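Local coordinates for transferrin binding protein B (Actinobacillus suis, PDB 3PQU) that probably binds host transferrin at the bacterial surface as the lipoprotein part of an outer-membrane receptor for iron acquisition, at residues F56-N61 against V141-K146; M78-E83 against Y152-G157; S189-A194 against S204-V209. One frame throughout, in Å; residues are numbered along the deposited sequence.

Followed from the N terminus, the chain passes 56-61, then 78-83, then 141-146 and 152-157, so contacts 1 and 2, both in the N-lobe handle, cross. Contact 1 brings the loop between strands 43-47 and 69-70 against the hairpin of strands 133-136 and 142-146; contact 2 packs side chains of edge strand 78-80, across intervening strand 43-47, on strand 150-157, which follows that hairpin directly. Contact 3 opens only after both have closed, in the N-lobe barrel part of the chain, and closes a nine-residue excursion within the long loop between strands 170-183 and 218-219. Its nearest atoms lie about 5 Å from contact 2 and about 11 Å from contact 1.

Contact 1: F56-N61 against V141-K146; sequences FDKEGN and VPYIFK
K58 lays the aliphatic part of its side chain over one face of the Y143 ring, the two side chains running side by side in the same direction. Its CG stands 3.8 Å from the centroid of the Y143 ring and 14° off the ring normal, a CH-pi contact. The chain can follow the ring because K58 CG is anti to the backbone N (chi1 -174°) and everything beyond is extended: CB covers CD1, CG lies near CZ, and K58 CE reaches 3.7 Å from Y143 OH. A long methylene chain suits this place, since it covers an aromatic face while carrying its ammonium group past the ring.

Beside this pair, F56 CB packs 3.7 Å from V141 CG2, the two side chains crossing at about a right angle. The carbonyl of F56 meets the other segment too, with F56 O 3.2 Å from Y143 CA in a CA-H...O contact. The loop holds its shape through a type I turn from D57 to G60, closed by G60 N to D57 O at 2.8 Å. D57 OD1 accepts from N61 N at 3.0 Å, from above the carboxylate plane, and weakly from E59 N. Glycine suits position 60, where phi is 89° and a side chain would press on the preceding carbonyl O. In the hairpin, a classic bulge sets Y143 and I144 together opposite V135.

Apolar and CH contacts thus join the segments directly, while polar ties between them run through N137, which bonds both K58 O and V141 N, consistent with a surface loop resting on a hairpin.

Contact 2: M78-E83 against Y152-G157; sequences MAIWNE and YIYYLG
I80 and L156 meet through their branches, I80 CG1 lying 4.1 Å from L156 CD1 with the two side chains at a slant. Beyond CG1, the end of the isoleucine passes over the strand: I80 CD1 is 3.8 Å from Y155 O and 4.4 Å from Y154 CD1. With chi1 at 55°, I80 CG1 sits between its own backbone N and carbonyl carbon, and the extended chi2 carries CD1 onward to the tyrosines. L156 turns its other methyl to the loop, CD2 being 3.7 Å from N82 O. Branched aliphatic residues suit these two positions, for they span the distance between backbones that do not pair.

Where the segments run on, a water takes over: it donates to N82 O at 2.7 Å and to G157 O at 2.9 Å, joining two carbonyls that could not bond each other. The asparagine that carries the first carbonyl is itself held by its side chain, OD1 accepting from N84 N and ND2 bonding E87 OE2. P89 packs on both I80 and Y154.

The axes of 78-80 and 152-157 approach to 8.4 Å at 35°, in roughly the same direction, because strand 43-47 lies between them in the sheet, antiparallel to each, with 78-80 at the edge and strand 121-128 beyond 150-157. Y155, whose CB points away from 78-83, packs on A308 and K310 of strand 306-312 in the N-lobe barrel sheet.

Contact 3: S189-A194 against S204-V209; sequences SGFSDA and SISDNV
A chi1 of -67° sets the F191 ring beside its own backbone N, and a chi1 of -154° leaves the D207 carboxylate anti to its own, so that the two flat groups come together with planes 22° apart. D207 OD1 lies over one face of the ring, offset toward the rim, and F191 CE1 is 3.8 Å from D207 CG. The phenyl also reaches the serine next door, F191 CD1 standing 3.5 Å from S206 OG, which is hydrogen-bonded to G195 O. D207 is gripped from outside: OD1 forms a salt bridge with R248 and OD2 bonds H229. A water donates to D207 OD1 and to S189 O, over the same face of F191.

Two backbone bonds flank this pair. N208 N donates to G190 O at 2.7 Å, and S192 N donates to S206 O at 2.9 Å. Glycine suits position 190, whose positive phi would press a side chain on the preceding carbonyl. Serine suits position 192, where OG accepts from A194 N at 3.3 Å and so turns the chain.

The two bonds make an isolated beta bridge between F191 and D207, followed by an ST turn at S192 and an inverse gamma turn centred on N208: irregular structure in the loop between barrel strand 170-183 and short strand 218-219, tied to strands 229-236 and 241-249 through H229 and R248.

Contact 1: F56-N61 against V141-K146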
loop_
_atom_site.group_PDB
_atom_site.type_symbol
_atom_site.label_atom_id
_atom_site.label_comp_id
_atom_site.label_asym_id
_atom_site.label_seq_id
_atom_site.Cartn_x
_atom_site.Cartn_y
_atom_site.Cartn_z
ATOM N N PHE A 56 -36.412 20.759 -12.333
ATOM C CA PHE A 56 -36.146 21.021 -13.747
ATOM C C PHE A 56 -34.807 20.443 -14.141
ATOM O O PHE A 56 -33.928 20.284 -13.291
ATOM C CB PHE A 56 -36.156 22.530 -14.023
ATOM C CG PHE A 56 -37.468 23.184 -13.715
ATOM C CD1 PHE A 56 -38.462 23.257 -14.677
ATOM C CD2 PHE A 56 -37.716 23.710 -12.458
ATOM C CE1 PHE A 56 -39.682 23.850 -14.394
ATOM C CE2 PHE A 56 -38.933 24.304 -12.170
ATOM C CZ PHE A 56 -39.917 24.374 -13.138
ATOM N N ASP A 57 -34.654 20.122 -15.425
ATOM C CA ASP A 57 -33.363 19.659 -15.924
ATOM C C ASP A 57 -32.541 20.847 -16.429
ATOM O O ASP A 57 -33.028 21.975 -16.446
ATOM C CB ASP A 57 -33.529 18.568 -16.989
ATOM C CG ASP A 57 -34.179 19.068 -18.273
ATOM O OD1 ASP A 57 -34.242 20.299 -18.514
ATOM O OD2 ASP A 57 -34.628 18.197 -19.055
ATOM N N LYS A 58 -31.302 20.585 -16.822
ATOM C CA LYS A 58 -30.383 21.644 -17.215
ATOM C C LYS A 58 -30.898 22.477 -18.411
ATOM O O LYS A 58 -30.555 23.648 -18.549
ATOM C CB LYS A 58 -28.993 21.044 -17.492
ATOM C CG LYS A 58 -27.901 22.066 -17.773
ATOM C CD LYS A 58 -26.545 21.388 -17.922
ATOM C CE LYS A 58 -25.437 22.412 -18.154
ATOM N NZ LYS A 58 -24.102 21.761 -18.277
ATOM N N GLU A 59 -31.740 21.894 -19.261
ATOM C CA GLU A 59 -32.283 22.647 -20.396
ATOM C C GLU A 59 -33.470 23.492 -19.974
ATOM O O GLU A 59 -34.064 24.174 -20.791
ATOM C CB GLU A 59 -32.703 21.728 -21.568
ATOM C CG GLU A 59 -31.547 21.089 -22.324
ATOM C CD GLU A 59 -31.939 20.605 -23.716
ATOM O OE1 GLU A 59 -32.968 21.074 -24.256
ATOM O OE2 GLU A 59 -31.209 19.758 -24.275
ATOM N N GLY A 60 -33.836 23.434 -18.701
ATOM C CA GLY A 60 -34.955 24.227 -18.217
ATOM C C GLY A 60 -36.336 23.586 -18.302
ATOM O O GLY A 60 -37.343 24.235 -18.014
ATOM N N ASN A 61 -36.411 22.313 -18.683
ATOM C CA ASN A 61 -37.711 21.641 -18.752
ATOM C C ASN A 61 -38.067 20.902 -17.461
ATOM O O ASN A 61 -37.190 20.420 -16.758
ATOM C CB ASN A 61 -37.763 20.704 -19.954
ATOM C CG ASN A 61 -37.472 21.433 -21.236
ATOM O OD1 ASN A 61 -36.525 21.119 -21.951
ATOM N ND2 ASN A 61 -38.251 22.457 -21.494
ATOM N N VAL A 141 -32.303 28.803 -14.173
ATOM C CA VAL A 141 -33.238 27.844 -13.594
ATOM C C VAL A 141 -32.442 26.786 -12.822
ATOM O O VAL A 141 -31.376 26.358 -13.281
ATOM C CB VAL A 141 -34.197 27.242 -14.670
ATOM C CG1 VAL A 141 -33.729 27.593 -16.076
ATOM C CG2 VAL A 141 -34.361 25.750 -14.505
ATOM N N PRO A 142 -32.926 26.401 -11.625
ATOM C CA PRO A 142 -32.202 25.481 -10.726
ATOM C C PRO A 142 -32.410 24.033 -11.142
ATOM O O PRO A 142 -33.536 23.532 -11.029
ATOM C CB PRO A 142 -32.883 25.700 -9.364
ATOM C CG PRO A 142 -33.920 26.787 -9.574
ATOM C CD PRO A 142 -34.209 26.817 -11.044
ATOM N N TYR A 143 -31.359 23.370 -11.612
ATOM C CA TYR A 143 -31.470 21.981 -12.064
ATOM C C TYR A 143 -30.702 21.022 -11.150
ATOM O O TYR A 143 -30.732 19.788 -11.303
ATOM C CB TYR A 143 -31.009 21.855 -13.520
ATOM C CG TYR A 143 -29.542 22.166 -13.761
ATOM C CD1 TYR A 143 -28.623 21.148 -13.876
ATOM C CD2 TYR A 143 -29.089 23.474 -13.897
ATOM C CE1 TYR A 143 -27.295 21.401 -14.114
ATOM C CE2 TYR A 143 -27.748 23.739 -14.128
ATOM C CZ TYR A 143 -26.863 22.697 -14.241
ATOM O OH TYR A 143 -25.532 22.930 -14.470
ATOM N N ILE A 144 -30.006 21.591 -10.183
ATOM C CA ILE A 144 -29.404 20.787 -9.124
ATOM C C ILE A 144 -29.722 21.415 -7.766
ATOM O O ILE A 144 -29.496 22.610 -7.539
ATOM C CB ILE A 144 -27.881 20.636 -9.299
ATOM C CG1 ILE A 144 -27.561 19.890 -10.592
ATOM C CG2 ILE A 144 -27.259 19.886 -8.108
ATOM C CD1 ILE A 144 -26.116 19.469 -10.690
ATOM N N PHE A 145 -30.288 20.607 -6.882
ATOM C CA PHE A 145 -30.530 21.022 -5.515
ATOM C C PHE A 145 -30.329 19.863 -4.569
ATOM O O PHE A 145 -31.144 18.946 -4.538
ATOM C CB PHE A 145 -31.942 21.576 -5.335
ATOM C CG PHE A 145 -32.279 21.880 -3.900
ATOM C CD1 PHE A 145 -31.347 22.503 -3.076
ATOM C CD2 PHE A 145 -33.511 21.539 -3.369
ATOM C CE1 PHE A 145 -31.637 22.778 -1.745
ATOM C CE2 PHE A 145 -33.813 21.811 -2.033
ATOM C CZ PHE A 145 -32.879 22.432 -1.224
ATOM N N LYS A 146 -29.231 19.912 -3.815
ATOM C CA LYS A 146 -28.898 18.891 -2.827
ATOM C C LYS A 146 -28.616 19.596 -1.497
ATOM O O LYS A 146 -28.145 20.733 -1.474
ATOM C CB LYS A 146 -27.690 18.072 -3.289
ATOM C CG LYS A 146 -27.885 17.354 -4.649
ATOM C CD LYS A 146 -26.597 16.635 -5.103
ATOM C CE LYS A 146 -26.857 15.686 -6.274
ATOM N NZ LYS A 146 -25.596 15.060 -6.759
#

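Contact 2: M78-E83 against Y152-G157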
loop_
_atom_site.group_PDB
_atom_site.type_symbol
_atom_site.label_atom_id
_atom_site.label_comp_id
_atom_site.label_asym_id
_atom_site.label_seq_id
_atom_site.Cartn_x
_atom_site.Cartn_y
_atom_site.Cartn_z
ATOM N N MET A 78 -12.815 5.955 -5.409
ATOM C CA MET A 78 -11.584 6.541 -5.922
ATOM C C MET A 78 -10.375 6.183 -5.088
ATOM O O MET A 78 -10.409 6.277 -3.870
ATOM C CB MET A 78 -11.721 8.068 -5.927
ATOM C CG MET A 78 -13.119 8.558 -6.238
ATOM S SD MET A 78 -13.065 9.826 -7.511
ATOM C CE MET A 78 -12.554 8.790 -8.876
ATOM N N ALA A 79 -9.295 5.816 -5.759
ATOM C CA ALA A 79 -8.017 5.603 -5.106
ATOM C C ALA A 79 -7.476 6.931 -4.584
ATOM O O ALA A 79 -7.582 7.953 -5.254
ATOM C CB ALA A 79 -7.036 5.001 -6.102
ATOM N N ILE A 80 -6.902 6.922 -3.386
ATOM C CA ILE A 80 -6.224 8.097 -2.860
ATOM C C ILE A 80 -4.841 7.700 -2.390
ATOM O O ILE A 80 -4.569 6.520 -2.168
ATOM C CB ILE A 80 -7.022 8.773 -1.742
ATOM C CG1 ILE A 80 -7.352 7.789 -0.623
ATOM C CG2 ILE A 80 -8.317 9.388 -2.307
ATOM C CD1 ILE A 80 -8.117 8.458 0.528
ATOM N N TRP A 81 -3.953 8.670 -2.250
ATOM C CA TRP A 81 -2.538 8.336 -2.118
ATOM C C TRP A 81 -1.725 9.344 -1.331
ATOM O O TRP A 81 -0.490 9.327 -1.400
ATOM C CB TRP A 81 -1.901 8.109 -3.500
ATOM C CG TRP A 81 -1.911 9.317 -4.381
ATOM C CD1 TRP A 81 -1.083 10.403 -4.293
ATOM C CD2 TRP A 81 -2.785 9.568 -5.491
ATOM N NE1 TRP A 81 -1.393 11.313 -5.276
ATOM C CE2 TRP A 81 -2.432 10.824 -6.026
ATOM C CE3 TRP A 81 -3.828 8.851 -6.084
ATOM C CZ2 TRP A 81 -3.087 11.379 -7.126
ATOM C CZ3 TRP A 81 -4.481 9.408 -7.176
ATOM C CH2 TRP A 81 -4.104 10.658 -7.685
ATOM N N ASN A 82 -2.393 10.198 -0.562
ATOM C CA ASN A 82 -1.667 11.195 0.242
ATOM C C ASN A 82 -0.720 10.548 1.244
ATOM O O ASN A 82 -1.111 9.641 1.986
ATOM C CB ASN A 82 -2.622 12.168 0.957
ATOM C CG ASN A 82 -1.884 13.385 1.561
ATOM O OD1 ASN A 82 -0.755 13.274 2.029
ATOM N ND2 ASN A 82 -2.533 14.540 1.547
ATOM N N GLU A 83 0.525 11.023 1.263
ATOM C CA GLU A 83 1.567 10.455 2.117
ATOM C C GLU A 83 1.440 10.929 3.555
ATOM O O GLU A 83 1.948 10.296 4.476
ATOM C CB GLU A 83 2.960 10.829 1.597
ATOM C CG GLU A 83 3.061 10.974 0.087
ATOM C CD GLU A 83 2.672 12.362 -0.393
ATOM O OE1 GLU A 83 1.836 12.456 -1.316
ATOM O OE2 GLU A 83 3.201 13.354 0.156
ATOM N N TYR A 152 -17.396 12.348 2.743
ATOM C CA TYR A 152 -16.776 11.161 2.167
ATOM C C TYR A 152 -16.627 10.039 3.180
ATOM O O TYR A 152 -16.465 10.280 4.381
ATOM C CB TYR A 152 -15.390 11.529 1.644
ATOM C CG TYR A 152 -15.395 12.642 0.634
ATOM C CD1 TYR A 152 -15.318 12.378 -0.730
ATOM C CD2 TYR A 152 -15.504 13.966 1.043
ATOM C CE1 TYR A 152 -15.331 13.420 -1.672
ATOM C CE2 TYR A 152 -15.523 15.006 0.120
ATOM C CZ TYR A 152 -15.439 14.727 -1.230
ATOM O OH TYR A 152 -15.463 15.770 -2.125
ATOM N N ILE A 153 -16.680 8.812 2.690
ATOM C CA ILE A 153 -16.284 7.646 3.482
ATOM C C ILE A 153 -14.923 7.241 2.923
ATOM O O ILE A 153 -14.731 7.265 1.712
ATOM C CB ILE A 153 -17.271 6.505 3.294
ATOM C CG1 ILE A 153 -18.714 6.973 3.635
ATOM C CG2 ILE A 153 -16.847 5.283 4.113
ATOM C CD1 ILE A 153 -18.906 7.555 5.061
ATOM N N TYR A 154 -13.968 6.884 3.770
ATOM C CA TYR A 154 -12.646 6.574 3.239
ATOM C C TYR A 154 -11.827 5.702 4.178
ATOM O O TYR A 154 -12.165 5.540 5.351
ATOM C CB TYR A 154 -11.870 7.873 2.969
ATOM C CG TYR A 154 -11.255 8.452 4.244
ATOM C CD1 TYR A 154 -9.892 8.282 4.534
ATOM C CD2 TYR A 154 -12.036 9.108 5.176
ATOM C CE1 TYR A 154 -9.333 8.796 5.708
ATOM C CE2 TYR A 154 -11.488 9.624 6.359
ATOM C CZ TYR A 154 -10.141 9.451 6.614
ATOM O OH TYR A 154 -9.599 9.954 7.769
ATOM N N TYR A 155 -10.732 5.171 3.648
ATOM C CA TYR A 155 -9.621 4.748 4.484
ATOM C C TYR A 155 -8.330 5.172 3.804
ATOM O O TYR A 155 -8.265 5.302 2.581
ATOM C CB TYR A 155 -9.640 3.210 4.766
ATOM C CG TYR A 155 -9.085 2.335 3.643
ATOM C CD1 TYR A 155 -7.722 2.055 3.559
ATOM C CD2 TYR A 155 -9.928 1.780 2.679
ATOM C CE1 TYR A 155 -7.211 1.245 2.529
ATOM C CE2 TYR A 155 -9.428 0.983 1.648
ATOM C CZ TYR A 155 -8.062 0.719 1.580
ATOM O OH TYR A 155 -7.551 -0.085 0.570
ATOM N N LEU A 156 -7.292 5.382 4.599
ATOM C CA LEU A 156 -5.989 5.716 4.044
ATOM C C LEU A 156 -4.900 5.191 4.963
ATOM O O LEU A 156 -4.935 5.425 6.166
ATOM C CB LEU A 156 -5.849 7.235 3.918
ATOM C CG LEU A 156 -4.512 7.752 3.411
ATOM C CD1 LEU A 156 -4.258 7.234 1.993
ATOM C CD2 LEU A 156 -4.499 9.269 3.441
ATOM N N GLY A 157 -3.931 4.488 4.398
ATOM C CA GLY A 157 -2.861 3.935 5.195
ATOM C C GLY A 157 -1.514 4.405 4.707
ATOM O O GLY A 157 -1.380 4.898 3.584
HETATM O O HOH W 1 -0.027 7.348 2.833
#

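Contact 3: S189-A194 against S204-V209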
loop_
_atom_site.group_PDB
_atom_site.type_symbol
_atom_site.label_atom_id
_atom_site.label_comp_id
_atom_site.label_asym_id
_atom_site.label_seq_id
_atom_site.Cartn_x
_atom_site.Cartn_y
_atom_site.Cartn_z
ATOM N N SER A 189 -34.746 1.340 9.132
ATOM C CA SER A 189 -34.851 1.649 10.556
ATOM C C SER A 189 -33.487 1.837 11.194
ATOM O O SER A 189 -32.500 1.266 10.745
ATOM C CB SER A 189 -35.612 0.551 11.299
ATOM O OG SER A 189 -35.131 -0.723 10.915
ATOM N N GLY A 190 -33.444 2.637 12.250
ATOM C CA GLY A 190 -32.230 2.787 13.024
ATOM C C GLY A 190 -31.368 3.947 12.590
ATOM O O GLY A 190 -30.293 4.153 13.152
ATOM N N PHE A 191 -31.842 4.709 11.602
ATOM C CA PHE A 191 -31.126 5.885 11.100
ATOM C C PHE A 191 -31.908 7.172 11.384
ATOM O O PHE A 191 -33.131 7.178 11.303
ATOM C CB PHE A 191 -30.895 5.762 9.597
ATOM C CG PHE A 191 -29.956 4.657 9.216
ATOM C CD1 PHE A 191 -28.592 4.844 9.281
ATOM C CD2 PHE A 191 -30.444 3.422 8.794
ATOM C CE1 PHE A 191 -27.708 3.812 8.908
ATOM C CE2 PHE A 191 -29.582 2.387 8.423
ATOM C CZ PHE A 191 -28.208 2.568 8.486
ATOM N N SER A 192 -31.210 8.257 11.692
ATOM C CA SER A 192 -31.880 9.544 11.908
ATOM C C SER A 192 -32.353 10.189 10.591
ATOM O O SER A 192 -31.996 9.742 9.507
ATOM C CB SER A 192 -30.940 10.510 12.622
ATOM O OG SER A 192 -29.927 10.933 11.735
ATOM N N ASP A 193 -33.141 11.254 10.697
ATOM C CA ASP A 193 -33.595 12.018 9.526
ATOM C C ASP A 193 -32.463 12.705 8.756
ATOM O O ASP A 193 -32.682 13.217 7.666
ATOM C CB ASP A 193 -34.614 13.088 9.944
ATOM C CG ASP A 193 -35.938 12.500 10.384
ATOM O OD1 ASP A 193 -36.151 11.288 10.173
ATOM O OD2 ASP A 193 -36.770 13.258 10.932
ATOM N N ALA A 194 -31.263 12.736 9.326
ATOM C CA ALA A 194 -30.122 13.339 8.648
ATOM C C ALA A 194 -29.576 12.455 7.526
ATOM O O ALA A 194 -28.728 12.880 6.736
ATOM C CB ALA A 194 -29.012 13.645 9.657
ATOM N N SER A 204 -22.742 5.546 8.526
ATOM C CA SER A 204 -22.352 5.334 9.923
ATOM C C SER A 204 -22.391 6.654 10.692
ATOM O O SER A 204 -22.263 6.647 11.915
ATOM C CB SER A 204 -20.956 4.705 10.047
ATOM O OG SER A 204 -20.067 5.342 9.155
ATOM N N ILE A 205 -22.529 7.777 9.983
ATOM C CA ILE A 205 -22.755 9.085 10.643
ATOM C C ILE A 205 -24.169 9.210 11.227
ATOM O O ILE A 205 -24.344 9.740 12.319
ATOM C CB ILE A 205 -22.535 10.264 9.673
ATOM C CG1 ILE A 205 -21.092 10.269 9.144
ATOM C CG2 ILE A 205 -22.885 11.615 10.340
ATOM C CD1 ILE A 205 -20.925 11.120 7.852
ATOM N N SER A 206 -25.183 8.723 10.505
ATOM C CA SER A 206 -26.576 8.949 10.912
ATOM C C SER A 206 -27.211 7.775 11.659
ATOM O O SER A 206 -28.326 7.884 12.172
ATOM C CB SER A 206 -27.432 9.292 9.695
ATOM O OG SER A 206 -27.493 8.179 8.818
ATOM N N ASP A 207 -26.507 6.649 11.686
ATOM C CA ASP A 207 -26.946 5.447 12.403
ATOM C C ASP A 207 -27.138 5.800 13.890
ATOM O O ASP A 207 -26.317 6.529 14.472
ATOM C CB ASP A 207 -25.873 4.350 12.216
ATOM C CG ASP A 207 -26.429 2.929 12.324
ATOM O OD1 ASP A 207 -27.658 2.725 12.505
ATOM O OD2 ASP A 207 -25.610 1.992 12.215
ATOM N N ASN A 208 -28.228 5.322 14.494
ATOM C CA ASN A 208 -28.516 5.585 15.900
ATOM C C ASN A 208 -27.766 4.617 16.824
ATOM O O ASN A 208 -28.342 3.679 17.349
ATOM C CB ASN A 208 -30.027 5.514 16.147
ATOM C CG ASN A 208 -30.793 6.622 15.428
ATOM O OD1 ASN A 208 -30.227 7.661 15.064
ATOM N ND2 ASN A 208 -32.087 6.403 15.225
ATOM N N VAL A 209 -26.475 4.843 17.002
ATOM C CA VAL A 209 -25.653 3.938 17.792
ATOM C C VAL A 209 -25.081 4.678 18.998
ATOM O O VAL A 209 -25.216 5.893 19.095
ATOM C CB VAL A 209 -24.518 3.389 16.943
ATOM C CG1 VAL A 209 -25.092 2.537 15.817
ATOM C CG2 VAL A 209 -23.695 4.545 16.386
HETATM O O HOH W 2 -29.570 0.927 11.618
#